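Endoglucanase (PDB 1UWW) hydrolyses internal beta-1,4-glucosidic bonds in cellulose and related glucans, and is represented here by its family 28 carbohydrate-binding module, specific for non-crystalline cellulose. Local coordinates at residues L53-G58 with P72-W77; D87-D92 with I149-I154; F93-V98 with G179-D184; I107-Q112 with V120-T125. All blocks are in the same frame, centred on the assembly; numbering follows the deposited sequence. Where two conformers were deposited one is given.

Contact 1. Residues L53-G58 with P72-W77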
# COMPACT_ATOMS: atom_id res chain seq x y z
N LEU A 53 19.71 -8.35 -10.17
CA LEU A 53 19.60 -6.97 -10.65
C LEU A 53 19.84 -6.05 -9.44
O LEU A 53 19.22 -6.23 -8.40
CB LEU A 53 18.21 -6.74 -11.20
CG LEU A 53 17.93 -5.37 -11.82
CD1 LEU A 53 18.74 -5.16 -13.08
CD2 LEU A 53 16.44 -5.20 -12.08
N SER A 54 20.69 -5.03 -9.57
CA SER A 54 21.13 -4.22 -8.43
C SER A 54 21.30 -2.75 -8.75
O SER A 54 21.65 -2.39 -9.87
CB SER A 54 22.43 -4.85 -7.88
OG SER A 54 22.85 -4.28 -6.67
N TRP A 55 21.02 -1.92 -7.75
CA TRP A 55 21.34 -0.49 -7.82
C TRP A 55 21.60 -0.02 -6.40
O TRP A 55 21.25 -0.68 -5.44
CB TRP A 55 20.22 0.29 -8.53
CG TRP A 55 18.91 0.33 -7.80
CD1 TRP A 55 18.45 1.36 -7.02
CD2 TRP A 55 17.87 -0.67 -7.79
NE1 TRP A 55 17.21 1.04 -6.52
CE2 TRP A 55 16.83 -0.19 -6.99
CE3 TRP A 55 17.73 -1.94 -8.37
CZ2 TRP A 55 15.64 -0.91 -6.77
CZ3 TRP A 55 16.55 -2.66 -8.14
CH2 TRP A 55 15.54 -2.14 -7.34
N GLU A 56 22.17 1.17 -6.26
CA GLU A 56 22.34 1.79 -4.96
C GLU A 56 21.81 3.21 -4.98
O GLU A 56 21.80 3.88 -6.00
CB GLU A 56 23.76 1.68 -4.43
CG GLU A 56 24.88 2.24 -5.21
CD GLU A 56 26.21 2.11 -4.43
OE1 GLU A 56 26.36 1.23 -3.52
OE2 GLU A 56 27.11 2.89 -4.72
N PHE A 57 21.32 3.63 -3.84
CA PHE A 57 20.68 4.94 -3.70
C PHE A 57 20.42 5.20 -2.24
O PHE A 57 20.54 4.32 -1.40
CB PHE A 57 19.35 5.00 -4.48
CG PHE A 57 18.22 4.27 -3.79
CD1 PHE A 57 18.16 2.88 -3.75
CD2 PHE A 57 17.25 4.98 -3.09
CE1 PHE A 57 17.14 2.24 -3.07
CE2 PHE A 57 16.27 4.32 -2.41
CZ PHE A 57 16.22 2.97 -2.41
N GLY A 58 20.06 6.44 -1.92
CA GLY A 58 19.48 6.76 -0.64
C GLY A 58 18.35 7.74 -0.81
O GLY A 58 18.46 8.64 -1.63
N PRO A 72 12.48 4.56 -6.42
CA PRO A 72 12.87 3.73 -7.57
C PRO A 72 11.65 3.03 -8.18
O PRO A 72 10.81 2.50 -7.43
CB PRO A 72 13.82 2.69 -6.96
CG PRO A 72 14.38 3.36 -5.71
CD PRO A 72 13.24 4.24 -5.21
N ARG A 73 11.58 2.99 -9.49
CA ARG A 73 10.48 2.38 -10.21
C ARG A 73 11.08 1.56 -11.34
O ARG A 73 11.50 2.09 -12.35
CB ARG A 73 9.54 3.42 -10.78
CG ARG A 73 8.72 4.25 -9.86
CD ARG A 73 7.51 4.82 -10.57
NE ARG A 73 6.97 6.04 -9.99
CZ ARG A 73 5.74 6.49 -10.28
NH1 ARG A 73 4.98 5.83 -11.16
NH2 ARG A 73 5.29 7.59 -9.72
N LEU A 74 11.10 0.26 -11.14
CA LEU A 74 11.52 -0.67 -12.19
C LEU A 74 10.38 -0.90 -13.16
O LEU A 74 9.22 -0.79 -12.80
CB LEU A 74 11.91 -2.02 -11.61
CG LEU A 74 13.13 -2.07 -10.73
CD1 LEU A 74 13.31 -3.48 -10.19
CD2 LEU A 74 14.36 -1.71 -11.53
N ASP A 75 10.71 -1.23 -14.39
CA ASP A 75 9.74 -1.42 -15.46
C ASP A 75 10.19 -2.60 -16.32
O ASP A 75 11.37 -2.75 -16.63
CB ASP A 75 9.65 -0.11 -16.26
CG ASP A 75 8.42 0.04 -17.10
OD1 ASP A 75 7.49 -0.80 -17.03
OD2 ASP A 75 8.35 1.01 -17.90
N PHE A 76 9.24 -3.43 -16.72
CA PHE A 76 9.47 -4.65 -17.49
C PHE A 76 8.39 -4.76 -18.56
O PHE A 76 7.25 -5.03 -18.25
CB PHE A 76 9.44 -5.86 -16.54
CG PHE A 76 9.66 -7.17 -17.20
CD1 PHE A 76 10.95 -7.62 -17.50
CD2 PHE A 76 8.59 -7.98 -17.52
CE1 PHE A 76 11.13 -8.88 -18.06
CE2 PHE A 76 8.79 -9.21 -18.11
CZ PHE A 76 10.06 -9.65 -18.38
N TRP A 77 8.77 -4.56 -19.82
CA TRP A 77 7.86 -4.66 -20.95
C TRP A 77 8.00 -6.02 -21.61
O TRP A 77 9.11 -6.42 -21.99
CB TRP A 77 8.12 -3.56 -21.98
CG TRP A 77 7.71 -2.18 -21.50
CD1 TRP A 77 8.17 -1.50 -20.41
CD2 TRP A 77 6.72 -1.31 -22.10
NE1 TRP A 77 7.53 -0.29 -20.29
CE2 TRP A 77 6.65 -0.15 -21.32
CE3 TRP A 77 5.90 -1.41 -23.23
CZ2 TRP A 77 5.79 0.91 -21.63
CZ3 TRP A 77 5.06 -0.35 -23.54
CH2 TRP A 77 5.01 0.78 -22.74

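Contact 2. Residues D87-D92 with I149-I154. With CA (calcium ion), chain E.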
# COMPACT_ATOMS: atom_id res chain seq x y z
N ASP A 87 -1.24 -16.82 -8.98
CA ASP A 87 -1.84 -16.04 -7.93
C ASP A 87 -0.96 -14.94 -7.37
O ASP A 87 -1.48 -14.01 -6.77
CB ASP A 87 -2.32 -16.95 -6.79
CG ASP A 87 -3.27 -18.00 -7.27
OD1 ASP A 87 -4.18 -17.70 -8.08
OD2 ASP A 87 -3.14 -19.20 -6.94
N TYR A 88 0.35 -15.05 -7.59
CA TYR A 88 1.33 -14.13 -7.01
C TYR A 88 2.38 -13.75 -8.01
O TYR A 88 2.66 -14.49 -8.95
CB TYR A 88 2.08 -14.75 -5.81
CG TYR A 88 1.18 -15.23 -4.71
CD1 TYR A 88 0.72 -14.36 -3.71
CD2 TYR A 88 0.74 -16.55 -4.69
CE1 TYR A 88 -0.14 -14.81 -2.72
CE2 TYR A 88 -0.12 -16.99 -3.69
CZ TYR A 88 -0.55 -16.12 -2.73
OH TYR A 88 -1.41 -16.59 -1.75
N VAL A 89 2.96 -12.56 -7.83
CA VAL A 89 4.28 -12.23 -8.33
C VAL A 89 5.19 -12.30 -7.12
O VAL A 89 4.90 -11.77 -6.05
CB VAL A 89 4.31 -10.84 -8.97
CG1 VAL A 89 5.75 -10.35 -9.24
CG2 VAL A 89 3.53 -10.88 -10.29
N THR A 90 6.27 -13.05 -7.27
CA THR A 90 7.30 -13.18 -6.24
C THR A 90 8.66 -12.78 -6.76
O THR A 90 8.97 -12.89 -7.94
CB THR A 90 7.36 -14.61 -5.71
OG1 THR A 90 7.81 -15.52 -6.73
CG2 THR A 90 5.98 -15.10 -5.29
N PHE A 91 9.48 -12.28 -5.85
CA PHE A 91 10.89 -12.10 -6.10
C PHE A 91 11.65 -12.11 -4.78
O PHE A 91 11.10 -11.84 -3.73
CB PHE A 91 11.21 -10.82 -6.93
CG PHE A 91 10.72 -9.51 -6.36
CD1 PHE A 91 9.42 -9.07 -6.61
CD2 PHE A 91 11.59 -8.67 -5.69
CE1 PHE A 91 8.99 -7.82 -6.15
CE2 PHE A 91 11.17 -7.43 -5.24
CZ PHE A 91 9.86 -7.04 -5.46
N ASP A 92 12.94 -12.44 -4.89
CA ASP A 92 13.87 -12.24 -3.77
C ASP A 92 14.36 -10.80 -3.79
O ASP A 92 14.78 -10.30 -4.82
CB ASP A 92 15.06 -13.20 -3.89
CG ASP A 92 14.64 -14.62 -3.77
OD1 ASP A 92 14.04 -15.02 -2.75
OD2 ASP A 92 14.83 -15.42 -4.72
N ILE A 149 3.46 -10.89 -3.76
CA ILE A 149 2.37 -9.94 -3.95
C ILE A 149 1.24 -10.63 -4.70
O ILE A 149 1.44 -11.18 -5.77
CB ILE A 149 2.85 -8.67 -4.70
CG1 ILE A 149 3.94 -7.94 -3.87
CG2 ILE A 149 1.69 -7.73 -4.97
CD1 ILE A 149 4.71 -6.91 -4.62
N ASN A 150 0.04 -10.61 -4.11
CA ASN A 150 -1.11 -11.29 -4.64
C ASN A 150 -1.69 -10.53 -5.83
O ASN A 150 -2.07 -9.37 -5.72
CB ASN A 150 -2.16 -11.45 -3.54
CG ASN A 150 -3.32 -12.35 -3.95
OD1 ASN A 150 -3.89 -12.20 -5.02
ND2 ASN A 150 -3.66 -13.31 -3.08
N VAL A 151 -1.72 -11.20 -6.97
CA VAL A 151 -2.35 -10.68 -8.18
C VAL A 151 -3.68 -11.36 -8.54
O VAL A 151 -4.40 -10.87 -9.41
CB VAL A 151 -1.40 -10.73 -9.39
CG1 VAL A 151 -0.19 -9.80 -9.17
CG2 VAL A 151 -0.91 -12.15 -9.68
N ARG A 152 -3.97 -12.48 -7.90
CA ARG A 152 -5.29 -13.12 -7.99
C ARG A 152 -6.37 -12.14 -7.57
O ARG A 152 -7.47 -12.13 -8.15
CB ARG A 152 -5.29 -14.38 -7.14
CG ARG A 152 -6.59 -15.19 -7.17
CD ARG A 152 -7.09 -15.49 -8.55
NE ARG A 152 -6.06 -16.00 -9.45
CZ ARG A 152 -6.20 -16.06 -10.77
NH1 ARG A 152 -7.34 -15.68 -11.33
NH2 ARG A 152 -5.23 -16.48 -11.56
N ASP A 153 -6.04 -11.26 -6.64
CA ASP A 153 -6.99 -10.28 -6.09
C ASP A 153 -7.21 -9.05 -6.96
O ASP A 153 -8.01 -8.18 -6.59
CB ASP A 153 -6.57 -9.92 -4.67
CG ASP A 153 -6.81 -11.07 -3.68
OD1 ASP A 153 -7.52 -12.04 -4.07
OD2 ASP A 153 -6.32 -11.13 -2.54
N ILE A 154 -6.58 -8.97 -8.13
CA ILE A 154 -6.88 -7.89 -9.08
C ILE A 154 -8.11 -8.29 -9.87
O ILE A 154 -8.04 -9.13 -10.75
CB ILE A 154 -5.66 -7.61 -10.01
CG1 ILE A 154 -4.43 -7.20 -9.20
CG2 ILE A 154 -5.96 -6.49 -11.02
CD1 ILE A 154 -3.14 -7.13 -9.99
CA CA E . 12.85 -16.95 -3.00
O HOH W 1 13.98 -18.02 -4.93
O HOH W 2 14.18 -17.61 -1.82
O HOH W 3 12.31 -19.38 -2.52
O HOH W 4 11.22 -15.64 -4.31

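Contact 3. Residues F93-V98 with G179-D184. With CA (calcium ion), chain D; CA (calcium ion), chain C.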
# COMPACT_ATOMS: atom_id res chain seq x y z
N PHE A 93 14.25 -10.14 -2.66
CA PHE A 93 14.68 -8.75 -2.52
C PHE A 93 15.69 -8.70 -1.41
O PHE A 93 15.44 -9.20 -0.32
CB PHE A 93 13.51 -7.86 -2.18
CG PHE A 93 13.83 -6.39 -2.21
CD1 PHE A 93 14.46 -5.79 -3.28
CD2 PHE A 93 13.51 -5.59 -1.12
CE1 PHE A 93 14.76 -4.40 -3.27
CE2 PHE A 93 13.80 -4.21 -1.11
CZ PHE A 93 14.42 -3.63 -2.17
N TYR A 94 16.84 -8.12 -1.66
CA TYR A 94 17.88 -8.03 -0.66
C TYR A 94 18.29 -6.59 -0.48
O TYR A 94 18.31 -5.80 -1.43
CB TYR A 94 19.13 -8.81 -1.06
CG TYR A 94 18.90 -10.25 -1.48
CD1 TYR A 94 18.58 -10.57 -2.78
CD2 TYR A 94 19.05 -11.28 -0.58
CE1 TYR A 94 18.39 -11.88 -3.16
CE2 TYR A 94 18.86 -12.60 -0.95
CZ TYR A 94 18.56 -12.87 -2.24
OH TYR A 94 18.39 -14.18 -2.67
N LEU A 95 18.61 -6.25 0.75
CA LEU A 95 19.16 -4.95 1.08
C LEU A 95 20.49 -5.13 1.79
O LEU A 95 20.61 -5.92 2.72
CB LEU A 95 18.21 -4.14 1.95
CG LEU A 95 16.79 -4.01 1.40
CD1 LEU A 95 15.91 -5.06 2.01
CD2 LEU A 95 16.22 -2.63 1.63
N ASP A 96 21.47 -4.34 1.36
CA ASP A 96 22.70 -4.17 2.11
C ASP A 96 22.83 -2.69 2.44
O ASP A 96 23.39 -1.90 1.65
CB ASP A 96 23.91 -4.65 1.33
CG ASP A 96 25.19 -4.65 2.17
OD1 ASP A 96 25.20 -4.08 3.30
OD2 ASP A 96 26.23 -5.25 1.80
N PRO A 97 22.24 -2.29 3.56
CA PRO A 97 22.29 -0.87 3.91
C PRO A 97 23.68 -0.42 4.32
O PRO A 97 24.47 -1.20 4.87
CB PRO A 97 21.34 -0.75 5.11
CG PRO A 97 21.28 -2.11 5.68
CD PRO A 97 21.53 -3.09 4.57
N VAL A 98 23.94 0.84 4.05
CA VAL A 98 24.95 1.58 4.79
C VAL A 98 24.30 2.38 5.91
O VAL A 98 24.94 2.61 6.94
CB VAL A 98 25.82 2.48 3.88
CG1 VAL A 98 26.71 3.42 4.66
CG2 VAL A 98 26.52 1.61 2.85
N GLY A 179 21.93 2.62 0.59
CA GLY A 179 22.69 1.39 0.38
C GLY A 179 22.37 0.75 -0.93
O GLY A 179 21.85 1.39 -1.83
N ARG A 180 22.76 -0.52 -1.06
CA ARG A 180 22.58 -1.28 -2.29
C ARG A 180 21.44 -2.26 -2.10
O ARG A 180 21.28 -2.81 -1.01
CB ARG A 180 23.88 -1.98 -2.67
CG ARG A 180 23.78 -2.76 -3.96
CD ARG A 180 25.11 -3.20 -4.52
NE ARG A 180 25.85 -2.10 -5.13
CZ ARG A 180 25.58 -1.57 -6.31
NH1 ARG A 180 24.62 -2.04 -7.09
NH2 ARG A 180 26.30 -0.55 -6.77
N VAL A 181 20.63 -2.41 -3.14
CA VAL A 181 19.53 -3.37 -3.13
C VAL A 181 19.70 -4.29 -4.34
O VAL A 181 20.40 -4.00 -5.32
CB VAL A 181 18.15 -2.73 -3.08
CG1 VAL A 181 18.00 -1.82 -1.86
CG2 VAL A 181 17.81 -2.01 -4.33
N PHE A 182 19.05 -5.44 -4.24
CA PHE A 182 19.20 -6.53 -5.21
C PHE A 182 17.83 -7.20 -5.40
O PHE A 182 17.13 -7.47 -4.42
CB PHE A 182 20.17 -7.61 -4.72
CG PHE A 182 21.52 -7.11 -4.23
CD1 PHE A 182 21.67 -6.54 -2.95
CD2 PHE A 182 22.64 -7.28 -5.01
CE1 PHE A 182 22.90 -6.12 -2.49
CE2 PHE A 182 23.91 -6.87 -4.54
CZ PHE A 182 24.03 -6.31 -3.30
N VAL A 183 17.49 -7.51 -6.64
CA VAL A 183 16.26 -8.22 -7.01
C VAL A 183 16.62 -9.47 -7.81
O VAL A 183 17.39 -9.41 -8.76
CB VAL A 183 15.40 -7.27 -7.90
CG1 VAL A 183 14.24 -8.00 -8.59
CG2 VAL A 183 14.91 -6.07 -7.09
N ASP A 184 16.04 -10.60 -7.43
CA ASP A 184 16.30 -11.85 -8.15
C ASP A 184 15.02 -12.69 -8.28
O ASP A 184 14.11 -12.59 -7.48
CB ASP A 184 17.40 -12.66 -7.46
CG ASP A 184 18.13 -13.63 -8.38
OD1 ASP A 184 17.87 -13.71 -9.61
OD2 ASP A 184 19.06 -14.32 -7.87
CA CA D . 26.08 -2.86 5.17
CA CA C . 19.91 -15.02 -10.07
O HOH W 5 19.70 -14.16 -5.11
O HOH W 6 18.54 -16.93 -10.09
O HOH W 7 25.69 -2.06 7.53
O HOH W 8 24.44 -4.31 6.15
O HOH W 9 27.77 -4.54 5.30

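Contact 4. Residues I107-Q112 with V120-T125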
# COMPACT_ATOMS: atom_id res chain seq x y z
N ILE A 107 6.56 -1.53 -1.11
CA ILE A 107 6.73 -2.05 -2.46
C ILE A 107 5.34 -2.27 -3.09
O ILE A 107 4.49 -2.98 -2.51
CB ILE A 107 7.53 -3.38 -2.43
CG1 ILE A 107 8.91 -3.11 -1.81
CG2 ILE A 107 7.65 -3.93 -3.83
CD1 ILE A 107 9.75 -4.34 -1.70
N ASN A 108 5.09 -1.65 -4.24
CA ASN A 108 3.85 -1.81 -4.97
C ASN A 108 4.09 -2.32 -6.36
O ASN A 108 5.14 -2.17 -6.95
CB ASN A 108 3.09 -0.48 -5.05
CG ASN A 108 2.43 -0.09 -3.71
OD1 ASN A 108 2.91 0.80 -3.04
ND2 ASN A 108 1.39 -0.86 -3.30
N LEU A 109 3.08 -3.02 -6.88
CA LEU A 109 3.15 -3.67 -8.17
C LEU A 109 2.01 -3.15 -9.04
O LEU A 109 0.85 -3.20 -8.64
CB LEU A 109 3.02 -5.17 -7.96
CG LEU A 109 2.96 -6.07 -9.19
CD1 LEU A 109 4.25 -6.06 -9.95
CD2 LEU A 109 2.62 -7.53 -8.77
N VAL A 110 2.35 -2.70 -10.23
CA VAL A 110 1.43 -2.08 -11.17
C VAL A 110 1.60 -2.73 -12.53
O VAL A 110 2.71 -3.10 -12.92
CB VAL A 110 1.68 -0.56 -11.29
CG1 VAL A 110 0.80 0.10 -12.37
CG2 VAL A 110 1.48 0.10 -9.95
N PHE A 111 0.50 -2.96 -13.23
CA PHE A 111 0.51 -3.30 -14.64
C PHE A 111 -0.22 -2.23 -15.42
O PHE A 111 -1.01 -1.46 -14.87
CB PHE A 111 -0.18 -4.65 -14.89
CG PHE A 111 0.41 -5.79 -14.13
CD1 PHE A 111 1.61 -6.37 -14.53
CD2 PHE A 111 -0.21 -6.30 -13.01
CE1 PHE A 111 2.14 -7.44 -13.81
CE2 PHE A 111 0.33 -7.36 -12.32
CZ PHE A 111 1.50 -7.90 -12.72
N GLN A 112 0.02 -2.19 -16.71
CA GLN A 112 -0.64 -1.19 -17.55
C GLN A 112 -1.37 -1.80 -18.77
O GLN A 112 -1.04 -1.50 -19.92
CB GLN A 112 0.40 -0.16 -17.99
CG GLN A 112 1.15 0.51 -16.85
CD GLN A 112 1.79 1.79 -17.29
OE1 GLN A 112 2.97 1.84 -17.57
NE2 GLN A 112 0.99 2.85 -17.38
N VAL A 120 -3.55 -0.91 -13.53
CA VAL A 120 -4.13 -1.72 -12.48
C VAL A 120 -3.04 -1.95 -11.45
O VAL A 120 -1.86 -2.01 -11.77
CB VAL A 120 -4.71 -3.06 -12.98
CG1 VAL A 120 -5.82 -2.85 -14.00
CG2 VAL A 120 -3.65 -3.98 -13.52
N GLN A 121 -3.41 -2.13 -10.21
CA GLN A 121 -2.45 -2.22 -9.14
C GLN A 121 -2.80 -3.38 -8.23
O GLN A 121 -3.97 -3.59 -7.90
CB GLN A 121 -2.49 -0.91 -8.36
CG GLN A 121 -1.43 -0.75 -7.32
CD GLN A 121 -1.35 0.67 -6.78
OE1 GLN A 121 -1.77 1.62 -7.46
NE2 GLN A 121 -0.76 0.82 -5.60
N ALA A 122 -1.82 -4.16 -7.79
CA ALA A 122 -2.10 -5.19 -6.81
C ALA A 122 -2.58 -4.48 -5.55
O ALA A 122 -1.96 -3.49 -5.10
CB ALA A 122 -0.88 -6.01 -6.53
N PRO A 123 -3.71 -4.91 -4.98
CA PRO A 123 -4.27 -4.16 -3.87
C PRO A 123 -3.44 -4.09 -2.61
O PRO A 123 -3.49 -3.08 -1.92
CB PRO A 123 -5.62 -4.84 -3.64
CG PRO A 123 -5.58 -6.10 -4.26
CD PRO A 123 -4.61 -5.99 -5.42
N LYS A 124 -2.65 -5.11 -2.31
CA LYS A 124 -1.91 -5.16 -1.05
C LYS A 124 -0.45 -4.73 -1.22
O LYS A 124 0.30 -5.32 -1.98
CB LYS A 124 -1.97 -6.56 -0.45
CG LYS A 124 -3.39 -6.98 -0.13
CD LYS A 124 -3.59 -8.49 -0.23
CE LYS A 124 -4.84 -8.83 -1.02
NZ LYS A 124 -4.55 -9.36 -2.37
N THR A 125 -0.07 -3.71 -0.48
CA THR A 125 1.31 -3.26 -0.41
C THR A 125 2.18 -4.24 0.39
O THR A 125 1.71 -4.76 1.41
CB THR A 125 1.26 -1.92 0.27
OG1 THR A 125 0.42 -1.05 -0.51
CG2 THR A 125 2.63 -1.27 0.33
O HOH W 10 2.33 -4.64 -3.54
O HOH W 11 0.83 -3.19 -5.00

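Contact 1. Residues L53-G58 with P72-W77
Pro72 covers one face of the Phe57 ring. Pro72 CG lies over the ring centre, 3.9 Å from the centroid of the Phe57 ring and 13° off the ring normal, which makes a CH-pi contact. The Phe57 ring is raised from its strand by a first torsion of 76°, which sets CG between the backbone N and the carbonyl carbon, the crowded position. Trp55, two residues back, takes nearly the same torsion (66°), and its indole also reaches across. The indole crosses Pro72 at about a right angle, with Trp55 NE1 3.7 Å from Pro72 CG. Its six-membered ring meets Leu74, where Trp55 CH2 is 3.9 Å from Leu74 CD1. The same leucine closes the row tip to tip with Leu53, at 4.0 Å between Leu53 CD2 and Leu74 CD1. The contacts to Leu74 are apolar. Most of the touching residues are buried. Trp32 and Phe170 each meet Trp55 edge-to-face. The backbones stay well apart because strands 50-58 and 73-77 belong to different sheets. Side chains alone bridge the gap, as in the interior of a beta-sandwich, here the beta-jelly roll of a carbohydrate-binding module.

Contact 2. Residues D87-D92 with I149-I154
Asp87 grips Arg152 and the turn that carries it. Asp87 O takes two backbone bonds from the same face of its plane, from Val151 N at 2.8 Å and Arg152 N at 3.1 Å. Asp87 OD1 forms a salt bridge with Arg152 NE, 2.9 Å long and met nearly along the C-O axis, while the carboxylate and guanidinium planes stand 84° apart. The arginine chain bends at its second and third torsions, which brings NE there. Each charge has a further partner: Asp87 OD2 accepts from Ala191 N, and Arg152 NH1 pairs with Asp159. Tyr88 follows, as a non-hydrogen-bonded antiparallel pair with Asn150. Its ring passes beside the Asn150 amide, with Tyr88 CE1 3.8 Å from Asn150 ND2. Asn150 OD1 turns to its own chain and accepts from Asp153 N at 2.9 Å, an Asx motif at the head of the type I turn Val151-Ile154. The strands belong to the six-stranded sheet of the beta-sandwich, and Asp87 and Tyr88 together face Glu189 on the other neighbour, a classic beta bulge. Val89 is the hydrogen-bonded partner of Ile149, with a bond in each direction. Val89 CG2 touches Val151 CG1 at 4.0 Å, on the face that packs against Leu109 of the second sheet. Further along, Asp92 has left the second segment behind. Asp92 OD1 binds a calcium ion at 2.3 Å, together with Glu146 and waters. Asn185 ND2 donates to OD2 of the same carboxylate.

Contact 3. Residues F93-V98 with G179-D184
Tyr94 and Phe182 face each other as a hydrogen-bonded antiparallel pair, and they bury the most surface here. Tyr94 N donates to Phe182 O at 2.9 Å, and Phe182 N returns the bond to Tyr94 O. Both side chains rise on the same face of the sheet with CG beside the backbone N (first torsions of -51° in each), yet they cross at about a right angle. The Tyr94 ring meets the base of Phe182, with Tyr94 CD1 3.9 Å from Phe182 CB. The edge of the Phe182 ring is turned to Tyr94 O. Tyr94 OH bonds to Asn48 and also donates to a water that in turn donates to Asp184 OD2, while His144 stacks on its ring. Phe93 points to the other face, toward the sandwich interior. Phe93 CE1 is 3.8 Å from Val181 CB, and Val183 CG2 comes at the ring edge, 3.8 Å from Phe93 CD1. Strands 88-97 and 180-189 are neighbours in the six-stranded sheet of the beta-jelly roll, with calcium ions at both ends of this contact. At one end Asp184 binds an ion through both carboxylate oxygens, and Val21, Glu23, Ser50 and Asn51 complete the protein ligands. At the other, Asp96 OD1 at 2.4 Å and Pro97 O at 2.3 Å hold another ion beside three waters. Asp96 also pairs by backbone bonds with Arg180, whose NH1 bonds to Ser54 OG. Gly179 faces Pro97, where the backbone angles and the tight approach call for glycine.

Contact 4. Residues I107-Q112 with V120-T125
Phe111 and Val120 exchange two backbone hydrogen bonds, and Ala122 N adds a third by donating to Leu109 O at 3.0 Å. Between them Val110 and Gln121 form a non-hydrogen-bonded pair. One direct side-chain bond spans the contact: Asn108 ND2 gives a fairly straight N-H to Thr125 OG1 at 3.0 Å, 16° out of the amide plane. Asn108 CG sits beside the backbone N (chi1 -74°), from where ND2 reaches that hydroxyl. Waters fill in where the second strand swings outward. One accepts from Asn108 ND2 and Leu109 N and donates to Ala122 O. Another donates to Ile107 O and Lys124 O. The apolar contacts fall on two faces. Phe111 CB meets Val120 CG2 at 3.8 Å, the methyl lying at the ring edge. On the other side Gln121 CG lies 4.0 Å from Val110 CG2. The extended Gln121 chain carries NE2 on to Pro123 O of the second subunit. Thr125 OG1 likewise bonds to Thr125 of that subunit, so this strand, outermost of its sheet within the chain, takes part in the contact between the two subunits. Strands 104-111 and 120-129 make a beta hairpin, with strand 165-173 flanking 104-111. Leu109 and Ala122 both pack on Ile149 of the opposing sheet.

Overall arrangement
From the N terminus, contact 1 closes first and stands in series with the rest. It joins the two sheets across the sandwich interior. Strand 88-97 then opens contact 2 with its first half and contact 3 with its second. Contact 4, a short hairpin in the five-stranded sheet, closes within both of these loops. Contact 2 shuts next, at 149-154, and contact 3 last, at 179-184, so the two cross along the chain. Together they set strand 88-97 between 142-150 and 180-189. Contact 3 also touches contact 1 through the neighbouring strand 50-58. Contact 4 meets contact 2 through Lys124 and Asp153, a salt bridge, and through Ala122 on Ile149.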